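AxyAgu115A (Amphibacillus xylanus NBRC 15112, PDB 6NPS) is a family GH115 alpha-glucuronidase that probably removes glucuronic acid side groups from arabinoglucuronoxylan, working in concert with alpha-arabinofuranosidases. Local coordinates at residues Phe692-Phe702 / Glu740-Arg748; Ala712-Leu723 / Ala755-Pro764. The protein carries 3 engineered substitutions. All blocks are in the same frame, centred on the assembly; numbering follows the deposited sequence.

Contact 1 of 2, residues Phe692-Phe702 / Glu740-Arg748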
# COMPACT_ATOMS: atom_id res chain seq x y z
N PHE A 692 31.74 4.98 5.47
CA PHE A 692 33.11 5.38 5.82
C PHE A 692 33.27 6.89 5.84
O PHE A 692 34.39 7.36 6.08
CB PHE A 692 34.12 4.76 4.84
CG PHE A 692 34.06 3.25 4.81
CD1 PHE A 692 34.68 2.50 5.80
CD2 PHE A 692 33.32 2.59 3.83
CE1 PHE A 692 34.60 1.10 5.79
CE2 PHE A 692 33.22 1.20 3.83
CZ PHE A 692 33.86 0.46 4.81
N LEU A 693 32.19 7.65 5.65
CA LEU A 693 32.22 9.08 5.88
C LEU A 693 32.40 9.43 7.36
O LEU A 693 32.70 10.58 7.68
CB LEU A 693 30.94 9.72 5.32
CG LEU A 693 30.87 9.80 3.79
CD1 LEU A 693 29.59 10.45 3.32
CD2 LEU A 693 32.09 10.54 3.16
N GLU A 694 32.27 8.45 8.28
CA GLU A 694 32.73 8.70 9.65
C GLU A 694 34.10 8.08 9.88
O GLU A 694 34.26 6.87 9.65
CB GLU A 694 31.71 8.14 10.64
CG GLU A 694 30.33 8.69 10.30
CD GLU A 694 29.18 8.34 11.27
OE1 GLU A 694 29.06 7.17 11.73
OE2 GLU A 694 28.36 9.24 11.53
N PRO A 695 35.07 8.86 10.36
CA PRO A 695 36.47 8.39 10.42
C PRO A 695 36.70 7.15 11.26
O PRO A 695 37.68 6.44 11.03
CB PRO A 695 37.22 9.58 11.02
CG PRO A 695 36.27 10.69 11.10
CD PRO A 695 34.89 10.16 11.02
N ASP A 696 35.86 6.86 12.25
CA ASP A 696 36.11 5.70 13.09
C ASP A 696 35.33 4.47 12.66
O ASP A 696 35.31 3.48 13.39
CB ASP A 696 35.79 6.03 14.55
CG ASP A 696 34.34 6.44 14.77
OD1 ASP A 696 33.59 6.67 13.80
OD2 ASP A 696 33.96 6.57 15.96
N VAL A 697 34.68 4.49 11.49
CA VAL A 697 33.94 3.32 11.03
C VAL A 697 34.83 2.48 10.11
O VAL A 697 35.49 3.00 9.19
CB VAL A 697 32.63 3.73 10.36
CG1 VAL A 697 31.93 2.52 9.76
CG2 VAL A 697 31.72 4.38 11.43
N ASN A 698 34.89 1.18 10.36
CA ASN A 698 35.75 0.32 9.57
C ASN A 698 35.00 -0.89 9.01
O ASN A 698 35.64 -1.87 8.61
CB ASN A 698 36.96 -0.12 10.39
CG ASN A 698 37.81 1.05 10.79
OD1 ASN A 698 38.47 1.66 9.95
ND2 ASN A 698 37.80 1.38 12.07
N GLN A 699 33.67 -0.85 8.97
CA GLN A 699 32.93 -1.95 8.37
C GLN A 699 31.67 -1.41 7.71
O GLN A 699 31.04 -0.47 8.22
CB GLN A 699 32.56 -3.03 9.40
CG GLN A 699 31.54 -2.59 10.43
CD GLN A 699 31.50 -3.53 11.63
OE1 GLN A 699 32.21 -4.53 11.67
NE2 GLN A 699 30.67 -3.20 12.61
N ALA A 700 31.30 -2.01 6.59
CA ALA A 700 30.04 -1.69 5.93
C ALA A 700 29.66 -2.89 5.07
O ALA A 700 30.46 -3.82 4.90
CB ALA A 700 30.15 -0.42 5.07
N SER A 701 28.44 -2.88 4.54
CA SER A 701 28.10 -4.03 3.73
C SER A 701 27.00 -3.69 2.74
O SER A 701 26.28 -2.71 2.89
CB SER A 701 27.68 -5.24 4.58
OG SER A 701 26.59 -4.96 5.41
N PHE A 702 26.93 -4.51 1.69
CA PHE A 702 25.79 -4.49 0.78
C PHE A 702 25.35 -5.93 0.54
O PHE A 702 26.08 -6.87 0.85
CB PHE A 702 26.13 -3.75 -0.53
CG PHE A 702 27.20 -4.39 -1.37
CD1 PHE A 702 28.56 -4.06 -1.18
CD2 PHE A 702 26.86 -5.29 -2.38
CE1 PHE A 702 29.55 -4.62 -2.00
CE2 PHE A 702 27.83 -5.85 -3.20
CZ PHE A 702 29.19 -5.52 -3.02
N GLU A 740 23.37 -12.95 -0.59
CA GLU A 740 24.72 -12.94 -0.06
C GLU A 740 25.04 -11.54 0.44
O GLU A 740 24.74 -10.55 -0.24
CB GLU A 740 25.71 -13.38 -1.13
CG GLU A 740 27.18 -13.31 -0.73
CD GLU A 740 27.63 -14.48 0.13
OE1 GLU A 740 26.78 -15.34 0.45
OE2 GLU A 740 28.83 -14.54 0.49
N THR A 741 25.60 -11.42 1.64
CA THR A 741 26.03 -10.14 2.17
C THR A 741 27.52 -9.95 1.91
O THR A 741 28.32 -10.81 2.28
CB THR A 741 25.72 -10.06 3.66
OG1 THR A 741 24.30 -10.07 3.86
CG2 THR A 741 26.33 -8.79 4.27
N ILE A 742 27.89 -8.85 1.25
CA ILE A 742 29.28 -8.59 0.92
C ILE A 742 29.78 -7.54 1.89
O ILE A 742 29.18 -6.46 2.02
CB ILE A 742 29.44 -8.11 -0.54
CG1 ILE A 742 28.68 -9.03 -1.53
CG2 ILE A 742 30.96 -7.93 -0.91
CD1 ILE A 742 29.12 -10.48 -1.57
N HIS A 743 30.87 -7.84 2.60
CA HIS A 743 31.48 -6.86 3.48
C HIS A 743 32.51 -6.05 2.73
O HIS A 743 33.28 -6.57 1.91
CB HIS A 743 32.10 -7.55 4.70
CG HIS A 743 31.13 -8.46 5.36
ND1 HIS A 743 30.16 -8.00 6.22
CD2 HIS A 743 30.90 -9.79 5.20
CE1 HIS A 743 29.40 -9.02 6.61
NE2 HIS A 743 29.84 -10.11 6.01
N VAL A 744 32.54 -4.75 3.02
CA VAL A 744 33.44 -3.81 2.37
C VAL A 744 34.49 -3.37 3.39
O VAL A 744 34.15 -3.07 4.53
CB VAL A 744 32.68 -2.59 1.83
CG1 VAL A 744 33.63 -1.68 1.09
CG2 VAL A 744 31.57 -3.04 0.87
N PHE A 745 35.75 -3.28 2.95
CA PHE A 745 36.89 -2.96 3.82
C PHE A 745 37.66 -1.79 3.24
O PHE A 745 38.00 -1.79 2.05
CB PHE A 745 37.85 -4.14 4.00
CG PHE A 745 37.16 -5.41 4.38
CD1 PHE A 745 36.54 -5.53 5.61
CD2 PHE A 745 37.10 -6.48 3.49
CE1 PHE A 745 35.88 -6.70 5.97
CE2 PHE A 745 36.44 -7.66 3.85
CZ PHE A 745 35.82 -7.76 5.08
N VAL A 746 37.96 -0.80 4.09
CA VAL A 746 38.80 0.34 3.71
C VAL A 746 40.09 0.28 4.51
O VAL A 746 40.06 0.27 5.75
CB VAL A 746 38.06 1.66 3.95
CG1 VAL A 746 39.01 2.84 3.81
CG2 VAL A 746 36.92 1.80 2.94
N ASP A 747 41.22 0.26 3.82
CA ASP A 747 42.51 0.34 4.50
C ASP A 747 42.82 1.81 4.75
O ASP A 747 43.23 2.53 3.85
CB ASP A 747 43.60 -0.31 3.68
CG ASP A 747 44.93 -0.37 4.42
OD1 ASP A 747 44.96 -0.04 5.64
OD2 ASP A 747 45.93 -0.76 3.79
N ARG A 748 42.63 2.26 5.99
CA ARG A 748 42.84 3.65 6.37
C ARG A 748 44.31 3.99 6.57
O ARG A 748 44.64 5.17 6.70
CB ARG A 748 42.03 3.96 7.64
CG ARG A 748 40.51 3.83 7.38
CD ARG A 748 39.71 4.32 8.58
NE ARG A 748 38.26 4.38 8.33
CZ ARG A 748 37.62 5.44 7.86
NH1 ARG A 748 38.28 6.54 7.53
NH2 ARG A 748 36.29 5.39 7.70
O HOH W 1 37.41 -1.52 6.84
O HOH W 2 33.13 -4.50 6.57
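Arg748 reaches across and lays its guanidinium against backbone carbonyls of and just before the turn Glu694-Val697. NE and NH2 both grip Val697 O side-on, NH2 the closer at 2.9 Å, while NH2 also donates to Phe692 O at 3.2 Å. These oxygens lie near the guanidinium plane; Pro695 O instead sits over its face, 3.3 Å from CZ. The arm is extended from CG to NE, and a quarter turn at the last bond (chi4 -90°) sets the plane edge-on to Val697 O. Asn698 OD1 adds a weak bond to NE, and NH1 is hydrogen-bonded to Val775 O and Asn776 OD1 at the end of strand 766-775.

Beside this, Val746 drives CG2 squarely onto the middle of the Phe692 ring, a CH-pi contact 3.5 Å from the centroid, and Val744 O meets the same ring in plane at its edge. Farther along, Phe702 has CG wedged between its own N and carbonyl carbon (chi1 64°), which brings its ring over Ile742, CZ 3.6 Å from CB; Val744 CG2 lies at the ring's edge. Phe702 and Ile742 form an antiparallel hydrogen-bonded pair. Toward Asn698 the two chains draw apart, and one water bridges Ala700 N to Val744 O, another Asn698 O to Val746 N.

Strand 739-746 runs between 700-706 and 723-725 in one sheet of a beta-sandwich, with Phe692 and Phe702 packing on strand 766-775 of the facing sheet.

Contact 2 of 2, residues Ala712-Leu723 / Ala755-Pro764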
# COMPACT_ATOMS: atom_id res chain seq x y z
N ALA A 712 22.38 -17.46 -10.85
CA ALA A 712 22.81 -16.13 -11.27
C ALA A 712 24.18 -15.86 -10.67
O ALA A 712 24.30 -15.82 -9.44
CB ALA A 712 21.82 -15.07 -10.79
N GLU A 713 25.20 -15.70 -11.50
CA GLU A 713 26.55 -15.42 -11.02
C GLU A 713 26.81 -13.92 -10.92
O GLU A 713 26.36 -13.15 -11.77
CB GLU A 713 27.60 -16.03 -11.97
CG GLU A 713 27.54 -17.54 -12.09
CD GLU A 713 28.74 -18.11 -12.85
OE1 GLU A 713 29.88 -17.66 -12.61
OE2 GLU A 713 28.53 -19.01 -13.71
N TYR A 714 27.54 -13.52 -9.90
CA TYR A 714 27.98 -12.14 -9.78
C TYR A 714 29.51 -12.08 -9.76
O TYR A 714 30.17 -13.06 -9.39
CB TYR A 714 27.37 -11.46 -8.51
CG TYR A 714 27.60 -12.21 -7.22
CD1 TYR A 714 28.75 -11.99 -6.46
CD2 TYR A 714 26.68 -13.15 -6.75
CE1 TYR A 714 28.97 -12.67 -5.26
CE2 TYR A 714 26.88 -13.83 -5.56
CZ TYR A 714 28.04 -13.59 -4.83
OH TYR A 714 28.26 -14.27 -3.66
N HIS A 715 30.07 -10.93 -10.13
CA HIS A 715 31.52 -10.69 -10.07
C HIS A 715 31.76 -9.29 -9.51
O HIS A 715 31.21 -8.30 -10.00
CB HIS A 715 32.17 -10.85 -11.47
CG HIS A 715 31.64 -12.02 -12.25
ND1 HIS A 715 32.00 -13.33 -11.98
CD2 HIS A 715 30.74 -12.08 -13.26
CE1 HIS A 715 31.36 -14.14 -12.81
NE2 HIS A 715 30.58 -13.40 -13.59
N ILE A 716 32.58 -9.21 -8.47
CA ILE A 716 32.82 -7.97 -7.74
C ILE A 716 34.28 -7.55 -7.89
O ILE A 716 35.19 -8.36 -7.67
CB ILE A 716 32.45 -8.16 -6.26
CG1 ILE A 716 30.96 -8.49 -6.16
CG2 ILE A 716 32.78 -6.92 -5.45
CD1 ILE A 716 30.60 -9.35 -4.95
N SER A 717 34.51 -6.29 -8.24
CA SER A 717 35.87 -5.78 -8.25
C SER A 717 35.86 -4.33 -7.78
O SER A 717 34.82 -3.67 -7.78
CB SER A 717 36.52 -5.88 -9.64
OG SER A 717 35.80 -5.07 -10.54
N THR A 718 37.03 -3.86 -7.35
CA THR A 718 37.17 -2.47 -6.94
C THR A 718 38.25 -1.79 -7.76
O THR A 718 39.09 -2.44 -8.40
CB THR A 718 37.48 -2.31 -5.44
OG1 THR A 718 38.87 -2.57 -5.22
CG2 THR A 718 36.65 -3.25 -4.58
N ASP A 719 38.22 -0.47 -7.76
CA ASP A 719 39.13 0.30 -8.61
C ASP A 719 40.22 1.00 -7.81
O ASP A 719 40.83 1.94 -8.33
CB ASP A 719 38.33 1.32 -9.42
CG ASP A 719 37.81 2.47 -8.56
OD1 ASP A 719 37.84 2.40 -7.30
OD2 ASP A 719 37.37 3.47 -9.18
N GLN A 720 40.44 0.61 -6.55
CA GLN A 720 41.46 1.18 -5.67
C GLN A 720 42.06 0.07 -4.82
O GLN A 720 41.32 -0.79 -4.31
CB GLN A 720 40.86 2.25 -4.73
CG GLN A 720 40.05 3.38 -5.40
CD GLN A 720 40.95 4.48 -5.94
OE1 GLN A 720 42.09 4.22 -6.28
NE2 GLN A 720 40.43 5.70 -6.02
N ASP A 721 43.38 0.14 -4.58
CA ASP A 721 44.05 -0.86 -3.76
C ASP A 721 43.64 -0.81 -2.30
O ASP A 721 43.61 -1.86 -1.64
CB ASP A 721 45.57 -0.69 -3.89
CG ASP A 721 46.03 -0.79 -5.34
OD1 ASP A 721 46.77 0.10 -5.81
OD2 ASP A 721 45.61 -1.75 -6.02
N TRP A 722 43.29 0.36 -1.76
CA TRP A 722 42.82 0.44 -0.37
C TRP A 722 41.38 -0.07 -0.14
O TRP A 722 40.94 -0.11 1.03
CB TRP A 722 42.89 1.88 0.15
CG TRP A 722 42.28 2.89 -0.76
CD1 TRP A 722 42.90 3.56 -1.77
CD2 TRP A 722 40.92 3.36 -0.73
NE1 TRP A 722 42.01 4.43 -2.38
CE2 TRP A 722 40.80 4.33 -1.75
CE3 TRP A 722 39.81 3.08 0.06
CZ2 TRP A 722 39.58 4.99 -2.01
CZ3 TRP A 722 38.61 3.75 -0.19
CH2 TRP A 722 38.52 4.70 -1.22
N LEU A 723 40.63 -0.42 -1.19
CA LEU A 723 39.21 -0.75 -1.06
C LEU A 723 39.00 -2.19 -1.50
O LEU A 723 39.39 -2.57 -2.61
CB LEU A 723 38.35 0.19 -1.92
CG LEU A 723 36.82 -0.04 -2.03
CD1 LEU A 723 36.16 0.15 -0.70
CD2 LEU A 723 36.22 0.94 -3.08
N ALA A 755 38.91 10.52 0.26
CA ALA A 755 39.19 9.68 -0.89
C ALA A 755 37.86 9.12 -1.38
O ALA A 755 36.87 9.11 -0.65
CB ALA A 755 40.16 8.55 -0.54
N GLU A 756 37.83 8.66 -2.62
CA GLU A 756 36.62 8.02 -3.11
C GLU A 756 36.97 6.85 -4.00
O GLU A 756 37.80 6.99 -4.90
CB GLU A 756 35.75 9.03 -3.86
CG GLU A 756 34.44 8.44 -4.37
CD GLU A 756 33.66 9.45 -5.17
OE1 GLU A 756 33.08 10.36 -4.53
OE2 GLU A 756 33.64 9.36 -6.42
N GLY A 757 36.39 5.68 -3.72
CA GLY A 757 36.62 4.51 -4.52
C GLY A 757 35.30 4.00 -5.12
O GLY A 757 34.21 4.47 -4.76
N ARG A 758 35.42 3.04 -6.02
CA ARG A 758 34.21 2.47 -6.61
C ARG A 758 34.29 0.96 -6.64
O ARG A 758 35.33 0.38 -6.98
CB ARG A 758 33.98 3.01 -8.03
CG ARG A 758 33.65 4.49 -8.07
CD ARG A 758 33.79 5.07 -9.48
NE ARG A 758 32.50 5.54 -9.97
CZ ARG A 758 31.96 6.72 -9.68
NH1 ARG A 758 32.62 7.58 -8.90
NH2 ARG A 758 30.77 7.04 -10.17
N ILE A 759 33.18 0.33 -6.27
CA ILE A 759 33.00 -1.11 -6.37
C ILE A 759 32.12 -1.40 -7.57
O ILE A 759 31.07 -0.76 -7.75
CB ILE A 759 32.36 -1.67 -5.08
CG1 ILE A 759 33.18 -1.30 -3.83
CG2 ILE A 759 32.08 -3.19 -5.20
CD1 ILE A 759 32.37 -1.44 -2.55
N THR A 760 32.51 -2.36 -8.40
CA THR A 760 31.70 -2.76 -9.54
C THR A 760 31.13 -4.15 -9.30
O THR A 760 31.88 -5.09 -9.00
CB THR A 760 32.53 -2.71 -10.81
OG1 THR A 760 32.74 -1.34 -11.17
CG2 THR A 760 31.77 -3.44 -11.95
N VAL A 761 29.81 -4.29 -9.41
CA VAL A 761 29.13 -5.57 -9.23
C VAL A 761 28.50 -5.94 -10.57
O VAL A 761 27.52 -5.31 -10.99
CB VAL A 761 28.06 -5.53 -8.15
CG1 VAL A 761 27.45 -6.93 -7.99
CG2 VAL A 761 28.64 -5.02 -6.84
N LYS A 762 29.00 -7.00 -11.20
CA LYS A 762 28.46 -7.45 -12.47
C LYS A 762 27.53 -8.63 -12.22
O LYS A 762 27.86 -9.56 -11.47
CB LYS A 762 29.57 -7.80 -13.45
CG LYS A 762 30.12 -6.53 -14.07
CD LYS A 762 30.95 -6.75 -15.32
CE LYS A 762 31.82 -7.98 -15.21
NZ LYS A 762 33.22 -7.67 -14.79
N THR A 763 26.33 -8.56 -12.82
CA THR A 763 25.30 -9.57 -12.68
C THR A 763 24.93 -10.07 -14.08
O THR A 763 25.38 -9.49 -15.07
CB THR A 763 24.06 -9.01 -11.99
OG1 THR A 763 23.35 -8.20 -12.93
CG2 THR A 763 24.43 -8.19 -10.73
N PRO A 764 24.14 -11.14 -14.20
CA PRO A 764 23.83 -11.67 -15.54
C PRO A 764 23.14 -10.67 -16.45
O PRO A 764 23.22 -10.83 -17.67
CB PRO A 764 22.95 -12.89 -15.25
CG PRO A 764 23.49 -13.38 -13.92
CD PRO A 764 23.75 -12.11 -13.15
O HOH W 3 33.16 -6.40 -11.42
O HOH W 4 36.88 6.29 -8.11
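Ala712 CB rests on Pro764 CG, 3.9 Å away, at one end of an antiparallel ladder in a beta-sandwich sheet. His715 and Ser717 form hydrogen-bonded pairs with Lys762 and Thr760. Between them Ile716 turns inward, its CG2 alongside Ile759 CG2 at 3.8 Å, both side chains pointing the same way. The OG1 of Thr718 donates to Leu723 O, tying the strand end to the turn Gln720-Leu723.

Asp719 continues the ladder in another manner: its N donates to Arg758 O, while its carboxylate, with CG set between its own N and carbonyl carbon (chi1 72°), takes Arg758 N on OD1 at 2.8 Å from above the carboxylate plane. Gln720 bends at chi2 (-83°), pressing CG on Gly757 CA and sending NE2 to Glu756 O at 3.1 Å; its CB lies over one face of the Trp722 ring. An alanine here would keep that CB but would probably leave Glu756 O without its amide donor and open a gap beside Gly757. Lacking a side chain, Gly757 makes room for Trp722, whose CH2 comes 3.4 Å from Gly757 N, and for Leu723, whose CD2 touches Gly757 C and ends 3.8 Å from Ile759 CG1.

From the N-terminal side the chain lays down 700-706 in one sheet, crosses to 712-718 in the other, returns for 723-725, crosses again to 729-732, and repeats the exchange with 739-746 and 754-763. Contact 1 closes the loop from 702 to 740, and contact 2 the loop from 723 to 755; their segments alternate along the chain, so the two loops cross. Each contact joins two neighbouring strands of one sheet, and the sheets meet in the core, where Phe702 CE2 packs on Val761 CG2. Leu723 ends the segment of contact 2 but begins strand 723-725 beside 739-746, so its CD1 touches Val744 CG1 within the sheet of contact 1; next to it Asp747 N probably donates to Trp722 O.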